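Periplasmic solute binding protein (Pectobacterium atrosepticum, PDB 4RY1) probably binds a sugar in the periplasm and delivers it to an ABC-type importer, as a bacterial solute-binding protein of family 1. Local coordinates at residues F367-W377 with F398-A409. Sequence-based numbering, arbitrary orientation. Where two conformers were deposited one is given.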
loop_
_atom_site.group_PDB
_atom_site.type_symbol
_atom_site.label_atom_id
_atom_site.label_comp_id
_atom_site.label_asym_id
_atom_site.label_seq_id
_atom_site.Cartn_x
_atom_site.Cartn_y
_atom_site.Cartn_z
ATOM N N PHE A 367 11.155 -2.540 5.567
ATOM C CA PHE A 367 11.062 -3.089 6.918
ATOM C C PHE A 367 10.036 -2.390 7.794
ATOM O O PHE A 367 9.600 -2.961 8.788
ATOM C CB PHE A 367 12.439 -3.104 7.569
ATOM C CG PHE A 367 13.403 -3.990 6.842
ATOM C CD1 PHE A 367 13.269 -5.371 6.887
ATOM C CD2 PHE A 367 14.415 -3.450 6.080
ATOM C CE1 PHE A 367 14.122 -6.190 6.171
ATOM C CE2 PHE A 367 15.287 -4.258 5.388
ATOM C CZ PHE A 367 15.143 -5.633 5.431
ATOM N N MET A 368 9.637 -1.174 7.415
ATOM C CA MET A 368 8.533 -0.491 8.114
ATOM C C MET A 368 7.230 -1.287 8.018
ATOM O O MET A 368 6.363 -1.183 8.907
ATOM C CB MET A 368 8.377 0.969 7.650
ATOM C CG MET A 368 7.495 1.237 6.432
ATOM S SD MET A 368 7.102 2.990 6.156
ATOM C CE MET A 368 6.560 3.335 7.815
ATOM N N GLU A 369 7.106 -2.096 6.964
ATOM C CA GLU A 369 5.933 -2.974 6.785
ATOM C C GLU A 369 6.136 -4.413 7.275
ATOM O O GLU A 369 5.296 -5.272 7.022
ATOM C CB GLU A 369 5.474 -2.976 5.331
ATOM C CG GLU A 369 5.264 -1.575 4.794
ATOM C CD GLU A 369 4.195 -1.497 3.726
ATOM O OE1 GLU A 369 3.559 -2.526 3.419
ATOM O OE2 GLU A 369 3.986 -0.389 3.193
ATOM N N ASN A 370 7.231 -4.672 7.993
ATOM C CA ASN A 370 7.472 -6.005 8.562
ATOM C C ASN A 370 6.256 -6.390 9.412
ATOM O O ASN A 370 5.825 -5.586 10.241
ATOM C CB ASN A 370 8.760 -5.997 9.397
ATOM C CG ASN A 370 8.978 -7.279 10.174
ATOM O OD1 ASN A 370 8.376 -7.475 11.223
ATOM N ND2 ASN A 370 9.876 -8.133 9.691
ATOM N N GLN A 371 5.717 -7.589 9.231
ATOM C CA GLN A 371 4.445 -7.927 9.884
ATOM C C GLN A 371 4.599 -7.985 11.413
ATOM O O GLN A 371 3.703 -7.553 12.128
ATOM C CB GLN A 371 3.872 -9.250 9.369
ATOM N N GLU A 372 5.711 -8.533 11.912
ATOM C CA GLU A 372 5.949 -8.522 13.370
ATOM C C GLU A 372 6.033 -7.113 13.928
ATOM O O GLU A 372 5.508 -6.803 15.001
ATOM C CB GLU A 372 7.247 -9.232 13.734
ATOM C CG GLU A 372 7.141 -10.726 13.738
ATOM C CD GLU A 372 8.406 -11.400 14.265
ATOM O OE1 GLU A 372 9.137 -11.980 13.447
ATOM O OE2 GLU A 372 8.684 -11.318 15.479
ATOM N N LEU A 373 6.731 -6.246 13.210
ATOM C CA LEU A 373 6.850 -4.845 13.635
ATOM C C LEU A 373 5.461 -4.179 13.682
ATOM O O LEU A 373 5.109 -3.479 14.625
ATOM C CB LEU A 373 7.812 -4.110 12.713
ATOM C CG LEU A 373 8.107 -2.655 13.051
ATOM C CD1 LEU A 373 9.552 -2.317 12.688
ATOM C CD2 LEU A 373 7.159 -1.677 12.369
ATOM N N VAL A 374 4.690 -4.363 12.619
ATOM C CA VAL A 374 3.364 -3.758 12.542
ATOM C C VAL A 374 2.451 -4.302 13.646
ATOM O O VAL A 374 1.678 -3.557 14.233
ATOM C CB VAL A 374 2.739 -3.979 11.162
ATOM C CG1 VAL A 374 1.266 -3.605 11.139
ATOM C CG2 VAL A 374 3.519 -3.196 10.118
ATOM N N GLN A 375 2.550 -5.594 13.937
ATOM C CA GLN A 375 1.773 -6.172 15.050
ATOM C C GLN A 375 2.210 -5.675 16.421
ATOM O O GLN A 375 1.367 -5.425 17.277
ATOM C CB GLN A 375 1.766 -7.700 14.993
ATOM C CG GLN A 375 0.856 -8.203 13.884
ATOM C CD GLN A 375 -0.544 -7.585 13.931
ATOM O OE1 GLN A 375 -1.244 -7.700 14.945
ATOM N NE2 GLN A 375 -0.948 -6.904 12.847
ATOM N N LEU A 376 3.507 -5.437 16.584
ATOM C CA LEU A 376 4.021 -4.864 17.824
ATOM C C LEU A 376 3.476 -3.445 18.027
ATOM O O LEU A 376 3.038 -3.081 19.112
ATOM C CB LEU A 376 5.548 -4.865 17.833
ATOM C CG LEU A 376 6.139 -4.594 19.217
ATOM C CD1 LEU A 376 5.826 -5.724 20.185
ATOM C CD2 LEU A 376 7.641 -4.386 19.155
ATOM N N TRP A 377 3.523 -2.646 16.969
ATOM C CA TRP A 377 2.895 -1.317 16.938
ATOM C C TRP A 377 1.413 -1.393 17.306
ATOM O O TRP A 377 0.922 -0.665 18.177
ATOM C CB TRP A 377 3.075 -0.703 15.541
ATOM C CG TRP A 377 2.249 0.494 15.211
ATOM C CD1 TRP A 377 1.176 0.527 14.366
ATOM C CD2 TRP A 377 2.438 1.850 15.659
ATOM N NE1 TRP A 377 0.679 1.794 14.280
ATOM C CE2 TRP A 377 1.430 2.632 15.054
ATOM C CE3 TRP A 377 3.349 2.475 16.516
ATOM C CZ2 TRP A 377 1.328 3.997 15.244
ATOM C CZ3 TRP A 377 3.236 3.839 16.722
ATOM C CH2 TRP A 377 2.228 4.586 16.106
ATOM N N PHE A 398 8.150 -0.624 22.836
ATOM C CA PHE A 398 8.052 -0.786 21.385
ATOM C C PHE A 398 9.459 -0.710 20.775
ATOM O O PHE A 398 9.842 -1.548 19.970
ATOM C CB PHE A 398 7.116 0.240 20.734
ATOM C CG PHE A 398 7.182 0.229 19.229
ATOM C CD1 PHE A 398 6.458 -0.711 18.491
ATOM C CD2 PHE A 398 7.989 1.124 18.556
ATOM C CE1 PHE A 398 6.544 -0.745 17.104
ATOM C CE2 PHE A 398 8.076 1.096 17.178
ATOM C CZ PHE A 398 7.346 0.167 16.448
ATOM N N LEU A 399 10.231 0.280 21.190
ATOM C CA LEU A 399 11.580 0.454 20.648
ATOM C C LEU A 399 12.474 -0.782 20.842
ATOM O O LEU A 399 13.117 -1.225 19.907
ATOM C CB LEU A 399 12.225 1.692 21.260
ATOM C CG LEU A 399 13.692 1.933 20.899
ATOM C CD1 LEU A 399 13.878 2.044 19.390
ATOM C CD2 LEU A 399 14.165 3.197 21.604
ATOM N N SER A 400 12.525 -1.315 22.057
ATOM C CA SER A 400 13.352 -2.501 22.334
ATOM C C SER A 400 12.855 -3.733 21.554
ATOM O O SER A 400 13.646 -4.470 20.979
ATOM C CB SER A 400 13.435 -2.784 23.847
ATOM O OG SER A 400 12.158 -2.795 24.448
ATOM N N GLY A 401 11.542 -3.938 21.517
ATOM C CA GLY A 401 10.990 -5.104 20.810
ATOM C C GLY A 401 11.165 -4.987 19.294
ATOM O O GLY A 401 11.483 -5.967 18.594
ATOM N N ALA A 402 10.945 -3.776 18.795
ATOM C CA ALA A 402 11.132 -3.477 17.368
ATOM C C ALA A 402 12.580 -3.755 16.971
ATOM O O ALA A 402 12.852 -4.379 15.941
ATOM C CB ALA A 402 10.752 -2.039 17.046
ATOM N N ASN A 403 13.511 -3.331 17.822
ATOM C CA ASN A 403 14.933 -3.545 17.523
ATOM C C ASN A 403 15.306 -5.035 17.504
ATOM O O ASN A 403 16.081 -5.462 16.644
ATOM C CB ASN A 403 15.830 -2.743 18.458
ATOM C CG ASN A 403 15.938 -1.281 18.046
ATOM O OD1 ASN A 403 15.653 -0.924 16.894
ATOM N ND2 ASN A 403 16.360 -0.426 18.975
ATOM N N ARG A 404 14.736 -5.824 18.415
ATOM C CA ARG A 404 14.900 -7.295 18.362
ATOM C C ARG A 404 14.379 -7.863 17.040
ATOM O O ARG A 404 15.032 -8.680 16.429
ATOM C CB ARG A 404 14.241 -8.016 19.553
ATOM C CG ARG A 404 14.903 -7.707 20.902
ATOM C CD ARG A 404 14.278 -8.462 22.068
ATOM N NE ARG A 404 13.003 -7.921 22.556
ATOM C CZ ARG A 404 12.869 -6.864 23.359
ATOM N NH1 ARG A 404 13.929 -6.171 23.762
ATOM N NH2 ARG A 404 11.657 -6.483 23.751
ATOM N N ILE A 405 13.200 -7.420 16.617
ATOM C CA ILE A 405 12.603 -7.902 15.358
ATOM C C ILE A 405 13.505 -7.578 14.168
ATOM O O ILE A 405 13.777 -8.426 13.328
ATOM C CB ILE A 405 11.203 -7.301 15.124
ATOM C CG1 ILE A 405 10.206 -7.890 16.117
ATOM C CG2 ILE A 405 10.727 -7.558 13.689
ATOM C CD1 ILE A 405 8.967 -7.053 16.333
ATOM N N LEU A 406 13.971 -6.334 14.123
ATOM C CA LEU A 406 14.810 -5.861 13.013
ATOM C C LEU A 406 16.165 -6.549 12.925
ATOM O O LEU A 406 16.688 -6.753 11.840
ATOM C CB LEU A 406 14.949 -4.336 13.047
ATOM C CG LEU A 406 13.640 -3.557 12.814
ATOM C CD1 LEU A 406 13.910 -2.073 12.950
ATOM C CD2 LEU A 406 12.982 -3.805 11.454
ATOM N N LYS A 407 16.730 -6.924 14.060
ATOM C CA LYS A 407 17.999 -7.658 14.024
ATOM C C LYS A 407 17.843 -9.041 13.392
ATOM O O LYS A 407 18.768 -9.580 12.798
ATOM C CB LYS A 407 18.589 -7.740 15.422
ATOM C CG LYS A 407 19.431 -6.513 15.711
ATOM C CD LYS A 407 20.846 -6.746 15.204
ATOM C CE LYS A 407 21.645 -5.474 14.980
ATOM N NZ LYS A 407 22.908 -5.775 14.239
ATOM N N ARG A 408 16.646 -9.593 13.518
ATOM C CA ARG A 408 16.282 -10.836 12.844
ATOM C C ARG A 408 15.974 -10.627 11.364
ATOM O O ARG A 408 16.418 -11.392 10.508
ATOM C CB ARG A 408 15.090 -11.498 13.545
ATOM C CG ARG A 408 15.491 -12.614 14.492
ATOM C CD ARG A 408 14.294 -13.389 15.014
ATOM N NE ARG A 408 13.346 -12.561 15.761
ATOM C CZ ARG A 408 12.140 -12.198 15.325
ATOM N NH1 ARG A 408 11.719 -12.567 14.118
ATOM N NH2 ARG A 408 11.360 -11.441 16.090
ATOM N N ALA A 409 15.197 -9.585 11.085
ATOM C CA ALA A 409 14.651 -9.344 9.743
ATOM C C ALA A 409 15.659 -8.749 8.761
ATOM O O ALA A 409 15.655 -9.063 7.572
ATOM C CB ALA A 409 13.441 -8.425 9.840
#
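L376 is a knob in a hole of helix 391-409, formed by F398, G401, A402 and I405. The CD2 branch does the touching. L376 CD2 comes 3.4 Å from A402 N and also meets the backbone of G401, where the absence of a side chain lets the methyl come so close to the main chain. The F398 ring lies against the turn of L373 to W377. Its CE1 reaches W377 CB at 3.8 Å, and L373 O lies at the ring edge, in its plane. Further along, L373 CD1 meets L406 CD2 at 3.9 Å, and the same L406 methyl also rests on F367 CB. The ring of F367 brings CE1 to 3.5 Å from A409 O.

One salt bridge closes the outer edge of the interface. R408 grips E372 end-on, NH1 to OE1 and NH2 to OE2, both at 2.7 Å. The carboxylate and guanidinium planes are only 15° apart. The NH1 bond is the straighter, at 171°, and uses the syn lone pair of OE1. Beneath this pair, I405 packs its CG1, CG2 and CD1 against E372 CB and the nearby backbone.

N370 is the N-cap of helix 371-385. Its OD1 accepts from L373 N at 2.9 Å, in the carbonyl plane and on a lone pair. The same amide lies against the other helix, with OD1 beside I405 CG2 and ND2 beside A409 CB.

L172 of helix 169-183 touches L373 and W377, and I195 of strand 194-195 touches A402 and L406. The helical parts 371-377 and 398-409 run antiparallel (172°), and their axes come within 9.6 Å. They belong to the C-terminal helical hairpin of this periplasmic binding protein fold, formed by helices 371-385 and 391-409.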